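Local coordinates for protein O-succinylhomoserine sulfhydrylase (PDB 3NDN) that probably catalyses the pyridoxal phosphate-dependent formation of L-homocysteine from O-succinyl-L-homoserine and hydrogen sulfide, a step of methionine biosynthesis, at residues E94-G105 with L236-I247; R280-I291 with R394-T402. All blocks are in the same frame, centred on the assembly; numbering follows the deposited sequence.

Contact 1: residues E94-G105 with L236-I247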
loop_
_atom_site.group_PDB
_atom_site.type_symbol
_atom_site.label_atom_id
_atom_site.label_comp_id
_atom_site.label_asym_id
_atom_site.label_seq_id
_atom_site.Cartn_x
_atom_site.Cartn_y
_atom_site.Cartn_z
ATOM N N GLU A 94 20.915 -10.909 -13.276
ATOM C CA GLU A 94 21.327 -12.316 -13.385
ATOM C C GLU A 94 22.035 -12.644 -14.710
ATOM O O GLU A 94 22.900 -13.536 -14.761
ATOM C CB GLU A 94 20.096 -13.220 -13.169
ATOM C CG GLU A 94 20.335 -14.759 -13.212
ATOM C CD GLU A 94 21.011 -15.306 -11.949
ATOM O OE1 GLU A 94 20.891 -14.687 -10.870
ATOM O OE2 GLU A 94 21.671 -16.363 -12.043
ATOM N N GLY A 95 21.674 -11.928 -15.776
ATOM C CA GLY A 95 22.166 -12.215 -17.145
ATOM C C GLY A 95 21.502 -13.433 -17.786
ATOM O O GLY A 95 22.176 -14.239 -18.446
ATOM N N ALA A 96 20.182 -13.559 -17.617
ATOM C CA ALA A 96 19.390 -14.659 -18.185
ATOM C C ALA A 96 18.696 -14.198 -19.482
ATOM O O ALA A 96 18.517 -12.991 -19.666
ATOM C CB ALA A 96 18.337 -15.122 -17.175
ATOM N N PRO A 97 18.301 -15.153 -20.371
ATOM C CA PRO A 97 17.549 -14.800 -21.589
ATOM C C PRO A 97 16.108 -14.299 -21.341
ATOM O O PRO A 97 15.608 -13.475 -22.118
ATOM C CB PRO A 97 17.555 -16.117 -22.405
ATOM C CG PRO A 97 18.711 -16.936 -21.820
ATOM C CD PRO A 97 18.672 -16.587 -20.364
ATOM N N ALA A 98 15.447 -14.793 -20.284
ATOM C CA ALA A 98 14.044 -14.434 -19.984
ATOM C C ALA A 98 13.647 -14.753 -18.526
ATOM O O ALA A 98 14.386 -15.469 -17.826
ATOM C CB ALA A 98 13.080 -15.098 -20.987
ATOM N N ALA A 99 12.510 -14.198 -18.077
ATOM C CA ALA A 99 12.033 -14.292 -16.673
ATOM C C ALA A 99 10.497 -14.281 -16.524
ATOM O O ALA A 99 9.783 -13.679 -17.348
ATOM C CB ALA A 99 12.624 -13.153 -15.842
ATOM N N PHE A 100 10.002 -14.931 -15.467
ATOM C CA PHE A 100 8.573 -14.948 -15.107
ATOM C C PHE A 100 8.415 -14.899 -13.580
ATOM O O PHE A 100 9.009 -15.722 -12.876
ATOM C CB PHE A 100 7.874 -16.215 -15.655
ATOM C CG PHE A 100 6.434 -15.971 -16.090
ATOM C CD1 PHE A 100 6.063 -16.105 -17.423
ATOM C CD2 PHE A 100 5.472 -15.565 -15.165
ATOM C CE1 PHE A 100 4.743 -15.855 -17.846
ATOM C CE2 PHE A 100 4.143 -15.315 -15.570
ATOM C CZ PHE A 100 3.783 -15.461 -16.913
ATOM N N ALA A 101 7.642 -13.930 -13.071
ATOM C CA ALA A 101 7.434 -13.738 -11.627
ATOM C C ALA A 101 6.338 -14.664 -11.078
ATOM O O ALA A 101 5.383 -14.966 -11.798
ATOM C CB ALA A 101 7.062 -12.252 -11.329
ATOM N N THR A 102 6.463 -15.067 -9.805
ATOM C CA THR A 102 5.487 -15.982 -9.134
ATOM C C THR A 102 5.058 -15.477 -7.730
ATOM O O THR A 102 5.641 -14.518 -7.218
ATOM C CB THR A 102 6.067 -17.400 -8.973
ATOM O OG1 THR A 102 7.127 -17.374 -8.013
ATOM C CG2 THR A 102 6.603 -17.992 -10.301
ATOM N N ALA A 103 4.066 -16.133 -7.103
ATOM C CA ALA A 103 3.517 -15.706 -5.791
ATOM C C ALA A 103 4.478 -15.986 -4.608
ATOM O O ALA A 103 4.363 -15.359 -3.551
ATOM C CB ALA A 103 2.140 -16.392 -5.519
ATOM N N SER A 104 5.402 -16.913 -4.794
ATOM C CA SER A 104 6.327 -17.337 -3.718
ATOM C C SER A 104 7.510 -18.082 -4.316
ATOM O O SER A 104 7.488 -18.424 -5.499
ATOM C CB SER A 104 5.595 -18.231 -2.698
ATOM O OG SER A 104 5.296 -19.515 -3.252
ATOM N N GLY A 105 8.552 -18.335 -3.516
ATOM C CA GLY A 105 9.660 -19.182 -3.962
ATOM C C GLY A 105 9.240 -20.624 -4.261
ATOM O O GLY A 105 9.669 -21.191 -5.257
ATOM N N LEU A 236 5.981 -11.924 0.364
ATOM C CA LEU A 236 6.430 -13.100 -0.403
ATOM C C LEU A 236 6.448 -12.867 -1.920
ATOM O O LEU A 236 5.655 -12.069 -2.466
ATOM C CB LEU A 236 5.567 -14.332 -0.076
ATOM C CG LEU A 236 5.706 -14.944 1.324
ATOM C CD1 LEU A 236 4.612 -14.415 2.207
ATOM C CD2 LEU A 236 5.596 -16.453 1.237
ATOM N N GLY A 237 7.320 -13.606 -2.604
ATOM C CA GLY A 237 7.359 -13.613 -4.060
ATOM C C GLY A 237 8.435 -14.572 -4.537
ATOM O O GLY A 237 9.208 -15.111 -3.727
ATOM N N GLY A 238 8.497 -14.783 -5.840
ATOM C CA GLY A 238 9.583 -15.597 -6.438
ATOM C C GLY A 238 9.740 -15.348 -7.919
ATOM O O GLY A 238 9.042 -14.499 -8.484
ATOM N N ALA A 239 10.646 -16.092 -8.562
ATOM C CA ALA A 239 10.839 -15.956 -9.998
ATOM C C ALA A 239 11.480 -17.188 -10.626
ATOM O O ALA A 239 12.252 -17.901 -9.973
ATOM C CB ALA A 239 11.695 -14.710 -10.321
ATOM N N ILE A 240 11.173 -17.391 -11.907
ATOM C CA ILE A 240 11.816 -18.434 -12.736
ATOM C C ILE A 240 12.604 -17.778 -13.883
ATOM O O ILE A 240 12.034 -17.024 -14.677
ATOM C CB ILE A 240 10.773 -19.404 -13.329
ATOM C CG1 ILE A 240 9.858 -19.974 -12.227
ATOM C CG2 ILE A 240 11.467 -20.544 -14.122
ATOM C CD1 ILE A 240 8.510 -20.515 -12.732
ATOM N N LEU A 241 13.899 -18.091 -13.994
ATOM C CA LEU A 241 14.717 -17.584 -15.118
ATOM C C LEU A 241 15.285 -18.721 -16.011
ATOM O O LEU A 241 15.772 -19.728 -15.487
ATOM C CB LEU A 241 15.836 -16.656 -14.619
ATOM C CG LEU A 241 15.430 -15.438 -13.751
ATOM C CD1 LEU A 241 15.537 -15.780 -12.260
ATOM C CD2 LEU A 241 16.305 -14.230 -14.071
ATOM N N GLY A 242 15.205 -18.545 -17.339
ATOM C CA GLY A 242 15.664 -19.558 -18.334
ATOM C C GLY A 242 15.559 -19.106 -19.803
ATOM O O GLY A 242 15.465 -17.906 -20.082
ATOM N N ASP A 243 15.619 -20.061 -20.738
ATOM C CA ASP A 243 15.589 -19.766 -22.186
ATOM C C ASP A 243 14.213 -19.228 -22.604
ATOM O O ASP A 243 13.200 -19.591 -22.003
ATOM C CB ASP A 243 15.891 -21.029 -23.011
ATOM C CG ASP A 243 17.326 -21.530 -22.850
ATOM O OD1 ASP A 243 18.254 -20.726 -22.648
ATOM O OD2 ASP A 243 17.533 -22.761 -22.961
ATOM N N ARG A 244 14.184 -18.385 -23.634
ATOM C CA ARG A 244 12.922 -17.819 -24.156
ATOM C C ARG A 244 11.839 -18.867 -24.476
ATOM O O ARG A 244 10.676 -18.678 -24.106
ATOM C CB ARG A 244 13.161 -16.903 -25.368
ATOM C CG ARG A 244 11.875 -16.169 -25.858
ATOM C CD ARG A 244 11.970 -15.651 -27.306
ATOM N NE ARG A 244 12.778 -16.526 -28.167
ATOM C CZ ARG A 244 12.340 -17.629 -28.780
ATOM N NH1 ARG A 244 11.075 -18.033 -28.662
ATOM N NH2 ARG A 244 13.186 -18.339 -29.516
ATOM N N GLU A 245 12.202 -19.955 -25.160
ATOM C CA GLU A 245 11.186 -20.941 -25.566
ATOM C C GLU A 245 10.561 -21.672 -24.379
ATOM O O GLU A 245 9.395 -22.071 -24.434
ATOM C CB GLU A 245 11.710 -21.933 -26.634
ATOM C CG GLU A 245 13.072 -22.577 -26.349
ATOM C CD GLU A 245 13.023 -23.730 -25.339
ATOM O OE1 GLU A 245 14.040 -23.938 -24.631
ATOM O OE2 GLU A 245 11.978 -24.434 -25.259
ATOM N N TYR A 246 11.351 -21.845 -23.313
ATOM C CA TYR A 246 10.905 -22.495 -22.080
ATOM C C TYR A 246 9.981 -21.575 -21.258
ATOM O O TYR A 246 8.918 -22.004 -20.784
ATOM C CB TYR A 246 12.145 -22.922 -21.265
ATOM C CG TYR A 246 11.909 -23.377 -19.824
ATOM C CD1 TYR A 246 11.321 -24.613 -19.538
ATOM C CD2 TYR A 246 12.318 -22.579 -18.743
ATOM C CE1 TYR A 246 11.133 -25.036 -18.208
ATOM C CE2 TYR A 246 12.136 -22.996 -17.416
ATOM C CZ TYR A 246 11.537 -24.215 -17.160
ATOM O OH TYR A 246 11.360 -24.622 -15.851
ATOM N N ILE A 247 10.381 -20.314 -21.107
ATOM C CA ILE A 247 9.618 -19.342 -20.300
ATOM C C ILE A 247 8.288 -18.991 -20.989
ATOM O O ILE A 247 7.227 -18.967 -20.339
ATOM C CB ILE A 247 10.469 -18.046 -20.001
ATOM C CG1 ILE A 247 11.770 -18.394 -19.252
ATOM C CG2 ILE A 247 9.666 -16.989 -19.214
ATOM C CD1 ILE A 247 11.586 -18.883 -17.787
#
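Leu241 projects from the face of the strand pair 98-102 and 238-242 that also carries Ala99, and its CD2 touches Ala96 CB at 3.8 Å. The same methyl reaches Glu94 CB, and Leu241 CG faces Ala99 CB at 4.2 Å. CG anti to the carbonyl carbon (chi1 -55°) puts the branch there. The carboxylate of Glu94 bonds elsewhere, to Tyr223. On the face that carries Phe100, Ile247 arrives from the first turn of the next helix. Its CG1 packs on Ala98 CB at 3.9 Å. Its CG2 sits at the edge of the Phe100 ring, near the ring plane, and the two side chains run past each other in opposite directions. Further along this face, Thr102 CG2 meets Ile240 CD1 at 4.0 Å, the two side chains nearly at right angles. Thr102 OG1 donates to Ser104 O, two residues on, at 2.7 Å. Gly238 CA packs against both oxygens. The strands are antiparallel. Ile240 N to Phe100 O, 2.9 Å, is nearly straight and in the carbonyl plane, while Thr102 N to Gly238 O, 3.0 Å, meets its carbonyl from above the plane. Strand 98-102 is outermost in the seven-stranded sheet of this chain, and the turn after it reaches the cofactor: Gly105 N hydrogen-bonds a phosphate oxygen of the pyridoxal phosphate-lysine at position 227. This is the large-domain sheet of fold-type I pyridoxal phosphate enzymes.

Contact 2: residues R280-I291 with R394-T402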
loop_
_atom_site.group_PDB
_atom_site.type_symbol
_atom_site.label_atom_id
_atom_site.label_comp_id
_atom_site.label_asym_id
_atom_site.label_seq_id
_atom_site.Cartn_x
_atom_site.Cartn_y
_atom_site.Cartn_z
ATOM N N ARG A 280 23.653 -4.214 0.597
ATOM C CA ARG A 280 23.152 -5.095 1.687
ATOM C C ARG A 280 23.882 -6.456 1.755
ATOM O O ARG A 280 24.363 -6.879 2.844
ATOM C CB ARG A 280 21.627 -5.281 1.567
ATOM C CG ARG A 280 20.815 -4.017 1.948
ATOM C CD ARG A 280 19.308 -4.289 2.004
ATOM N NE ARG A 280 18.677 -4.582 0.703
ATOM C CZ ARG A 280 18.351 -5.814 0.286
ATOM N NH1 ARG A 280 18.623 -6.869 1.048
ATOM N NH2 ARG A 280 17.769 -6.000 -0.891
ATOM N N VAL A 281 23.999 -7.134 0.610
ATOM C CA VAL A 281 24.742 -8.416 0.580
ATOM C C VAL A 281 26.230 -8.235 0.942
ATOM O O VAL A 281 26.756 -8.963 1.806
ATOM C CB VAL A 281 24.546 -9.210 -0.757
ATOM C CG1 VAL A 281 25.448 -10.454 -0.789
ATOM C CG2 VAL A 281 23.098 -9.618 -0.922
ATOM N N GLN A 282 26.889 -7.237 0.331
ATOM C CA GLN A 282 28.272 -6.874 0.698
ATOM C C GLN A 282 28.498 -6.756 2.218
ATOM O O GLN A 282 29.449 -7.350 2.754
ATOM C CB GLN A 282 28.689 -5.571 -0.015
ATOM C CG GLN A 282 30.101 -5.061 0.301
ATOM C CD GLN A 282 30.399 -3.685 -0.312
ATOM O OE1 GLN A 282 29.531 -3.049 -0.923
ATOM N NE2 GLN A 282 31.630 -3.220 -0.137
ATOM N N HIS A 283 27.627 -6.014 2.909
ATOM C CA HIS A 283 27.812 -5.769 4.336
ATOM C C HIS A 283 27.510 -7.007 5.196
ATOM O O HIS A 283 28.286 -7.334 6.123
ATOM C CB HIS A 283 27.021 -4.522 4.780
ATOM C CG HIS A 283 27.754 -3.228 4.547
ATOM N ND1 HIS A 283 27.853 -2.632 3.306
ATOM C CD2 HIS A 283 28.443 -2.433 5.400
ATOM C CE1 HIS A 283 28.561 -1.520 3.407
ATOM N NE2 HIS A 283 28.935 -1.380 4.667
ATOM N N SER A 284 26.417 -7.705 4.890
ATOM C CA SER A 284 26.052 -8.923 5.643
ATOM C C SER A 284 27.040 -10.097 5.456
ATOM O O SER A 284 27.334 -10.835 6.419
ATOM C CB SER A 284 24.622 -9.351 5.318
ATOM O OG SER A 284 23.693 -8.438 5.866
ATOM N N ASN A 285 27.564 -10.245 4.236
ATOM C CA ASN A 285 28.617 -11.239 3.950
ATOM C C ASN A 285 29.891 -10.982 4.753
ATOM O O ASN A 285 30.440 -11.910 5.341
ATOM C CB ASN A 285 28.921 -11.289 2.448
ATOM C CG ASN A 285 30.005 -12.312 2.089
ATOM O OD1 ASN A 285 29.753 -13.514 2.033
ATOM N ND2 ASN A 285 31.206 -11.818 1.792
ATOM N N ALA A 286 30.353 -9.721 4.798
ATOM C CA ALA A 286 31.539 -9.368 5.565
ATOM C C ALA A 286 31.334 -9.578 7.064
ATOM O O ALA A 286 32.248 -10.051 7.780
ATOM C CB ALA A 286 31.977 -7.915 5.263
ATOM N N SER A 287 30.134 -9.232 7.531
ATOM C CA SER A 287 29.754 -9.399 8.936
ATOM C C SER A 287 29.700 -10.888 9.325
ATOM O O SER A 287 30.230 -11.291 10.376
ATOM C CB SER A 287 28.412 -8.695 9.197
ATOM O OG SER A 287 28.013 -8.804 10.556
ATOM N N ALA A 288 29.110 -11.707 8.457
ATOM C CA ALA A 288 29.031 -13.162 8.709
ATOM C C ALA A 288 30.439 -13.823 8.762
ATOM O O ALA A 288 30.698 -14.720 9.598
ATOM C CB ALA A 288 28.156 -13.821 7.667
ATOM N N GLN A 289 31.353 -13.360 7.900
ATOM C CA GLN A 289 32.757 -13.836 7.904
ATOM C C GLN A 289 33.406 -13.578 9.267
ATOM O O GLN A 289 34.081 -14.455 9.809
ATOM C CB GLN A 289 33.553 -13.136 6.786
ATOM C CG GLN A 289 35.033 -13.524 6.677
ATOM C CD GLN A 289 35.264 -14.804 5.889
ATOM O OE1 GLN A 289 34.696 -15.005 4.813
ATOM N NE2 GLN A 289 36.136 -15.660 6.406
ATOM N N ARG A 290 33.212 -12.374 9.817
ATOM C CA ARG A 290 33.755 -12.026 11.141
ATOM C C ARG A 290 33.145 -12.863 12.274
ATOM O O ARG A 290 33.845 -13.256 13.207
ATOM C CB ARG A 290 33.580 -10.522 11.464
ATOM C CG ARG A 290 34.538 -9.560 10.751
ATOM C CD ARG A 290 34.385 -8.107 11.268
ATOM N NE ARG A 290 34.569 -8.031 12.720
ATOM C CZ ARG A 290 34.248 -6.994 13.495
ATOM N NH1 ARG A 290 33.718 -5.887 12.987
ATOM N NH2 ARG A 290 34.462 -7.069 14.805
ATOM N N ILE A 291 31.839 -13.099 12.201
ATOM C CA ILE A 291 31.107 -13.897 13.205
ATOM C C ILE A 291 31.532 -15.380 13.173
ATOM O O ILE A 291 31.696 -16.015 14.228
ATOM C CB ILE A 291 29.539 -13.682 13.075
ATOM C CG1 ILE A 291 29.154 -12.280 13.569
ATOM C CG2 ILE A 291 28.736 -14.741 13.870
ATOM C CD1 ILE A 291 27.776 -11.763 13.087
ATOM N N ARG A 394 21.854 -22.349 14.345
ATOM C CA ARG A 394 22.011 -21.592 13.078
ATOM C C ARG A 394 21.715 -20.085 13.248
ATOM O O ARG A 394 20.640 -19.723 13.745
ATOM C CB ARG A 394 21.070 -22.148 12.001
ATOM C CG ARG A 394 21.421 -21.691 10.577
ATOM C CD ARG A 394 20.305 -21.986 9.570
ATOM N NE ARG A 394 19.102 -21.175 9.793
ATOM C CZ ARG A 394 17.956 -21.336 9.129
ATOM N NH1 ARG A 394 17.837 -22.293 8.206
ATOM N NH2 ARG A 394 16.913 -20.554 9.399
ATOM N N ILE A 395 22.645 -19.217 12.826
ATOM C CA ILE A 395 22.450 -17.753 12.934
ATOM C C ILE A 395 22.385 -17.069 11.547
ATOM O O ILE A 395 23.273 -17.258 10.697
ATOM C CB ILE A 395 23.536 -17.060 13.812
ATOM C CG1 ILE A 395 23.472 -17.572 15.261
ATOM C CG2 ILE A 395 23.368 -15.517 13.797
ATOM C CD1 ILE A 395 24.624 -17.081 16.149
ATOM N N SER A 396 21.324 -16.298 11.335
ATOM C CA SER A 396 21.129 -15.508 10.105
ATOM C C SER A 396 21.578 -14.068 10.354
ATOM O O SER A 396 21.013 -13.376 11.200
ATOM C CB SER A 396 19.665 -15.589 9.672
ATOM O OG SER A 396 19.392 -14.850 8.487
ATOM N N VAL A 397 22.599 -13.622 9.619
ATOM C CA VAL A 397 23.250 -12.304 9.852
ATOM C C VAL A 397 22.657 -11.142 9.042
ATOM O O VAL A 397 22.604 -11.194 7.803
ATOM C CB VAL A 397 24.786 -12.397 9.640
ATOM C CG1 VAL A 397 25.494 -11.031 9.853
ATOM C CG2 VAL A 397 25.385 -13.445 10.601
ATOM N N GLY A 398 22.228 -10.098 9.763
ATOM C CA GLY A 398 21.609 -8.910 9.184
ATOM C C GLY A 398 22.551 -7.706 9.122
ATOM O O GLY A 398 23.723 -7.837 8.760
ATOM N N LEU A 399 22.024 -6.539 9.485
ATOM C CA LEU A 399 22.701 -5.255 9.282
ATOM C C LEU A 399 23.074 -4.500 10.560
ATOM O O LEU A 399 23.654 -3.408 10.492
ATOM C CB LEU A 399 21.851 -4.359 8.342
ATOM C CG LEU A 399 21.690 -4.799 6.883
ATOM C CD1 LEU A 399 20.739 -3.871 6.084
ATOM C CD2 LEU A 399 23.039 -4.908 6.167
ATOM N N GLU A 400 22.779 -5.068 11.729
ATOM C CA GLU A 400 23.218 -4.451 12.993
ATOM C C GLU A 400 24.770 -4.378 13.063
ATOM O O GLU A 400 25.469 -5.097 12.328
ATOM C CB GLU A 400 22.646 -5.185 14.220
ATOM C CG GLU A 400 21.136 -5.443 14.189
ATOM C CD GLU A 400 20.762 -6.814 13.612
ATOM O OE1 GLU A 400 21.465 -7.326 12.725
ATOM O OE2 GLU A 400 19.733 -7.376 14.027
ATOM N N ASP A 401 25.289 -3.465 13.887
ATOM C CA ASP A 401 26.744 -3.370 14.141
ATOM C C ASP A 401 27.335 -4.746 14.485
ATOM O O ASP A 401 26.793 -5.457 15.322
ATOM C CB ASP A 401 27.022 -2.380 15.283
ATOM C CG ASP A 401 28.507 -2.097 15.476
ATOM O OD1 ASP A 401 29.056 -1.244 14.751
ATOM O OD2 ASP A 401 29.131 -2.713 16.369
ATOM N N THR A 402 28.425 -5.124 13.818
ATOM C CA THR A 402 29.038 -6.451 14.029
ATOM C C THR A 402 29.494 -6.647 15.484
ATOM O O THR A 402 29.382 -7.744 16.047
ATOM C CB THR A 402 30.207 -6.719 13.036
ATOM O OG1 THR A 402 29.756 -6.475 11.697
ATOM C CG2 THR A 402 30.690 -8.169 13.138
HETATM O O HOH W 1 25.870 -6.855 10.366
#
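Val397 forms the tight part of this contact, with its two methyls pressed against helix 277-296. CG2 meets Ile291 CD1 tip to tip at 3.8 Å and also touches Ala288 CB. CG1 is anti to the backbone N (chi1 179°), which carries it to Ser287, where it lies 3.4 Å from OG. Val397 is buried, and Ile409 of the C-terminal helix also packs on Ile291. One turn before Ser287, Ser284 OG donates to Gly398 O at 3.0 Å. It approaches from well above the carbonyl plane, 64° out of it. Leu399 CD2 rests on the same hydroxyl at 3.6 Å, and Leu399 CD1 touches Arg280 CG, the two side chains crossing at a slant. The polar end of Arg280 turns away to Thr276, Gly273 and His228.

Between helix and loop the fit is less direct. A water fills in, accepting from Ser287 OG and donating to Gly398 O and to Glu400 O at 2.7 Å. Thr402 OG1 lies 3.1 Å from Ser287 OG. The outer side is at Arg290, which is exposed. Thr402 CG2 sits over the centre of one guanidinium face, 3.7 Å above its plane. Arg290 bends at chi3, and its NH2 makes a salt bridge to Asp403. Within the loop, Glu400 makes a salt bridge to Arg33 of the third subunit, so the turn also belongs to a subunit interface.

The chemistry changes along the contact. Methyl packing fills the inner end. At the loop, serine hydroxyls and one water meet the carbonyls of Gly398 and Glu400. This implies that the turn between strand 392-396 and helix 402-413 is held to helix 277-296 by side-chain packing of Val397 and Thr402, with its polar links made mainly to backbone oxygens.

Contact 1 and contact 2 are both mostly buried, yet they share no helix or strand and lie on opposite sides of the chain's centre. Their centres are 28 Å apart, and the nearest atoms about 11 Å. Contact 1 joins two neighbouring strands of the seven-stranded sheet; its polar links across the segments are backbone bonds, with apolar packing on both faces. Contact 2 sets a helix against the end of a strand from the five-stranded sheet and the loop after it, relying on side-chain hydroxyls, a water and methyl groups. Contact 1 adjoins the cofactor and the second subunit. Contact 2 lies further from the centre, has an exposed arginine at its rim, and borders the third subunit.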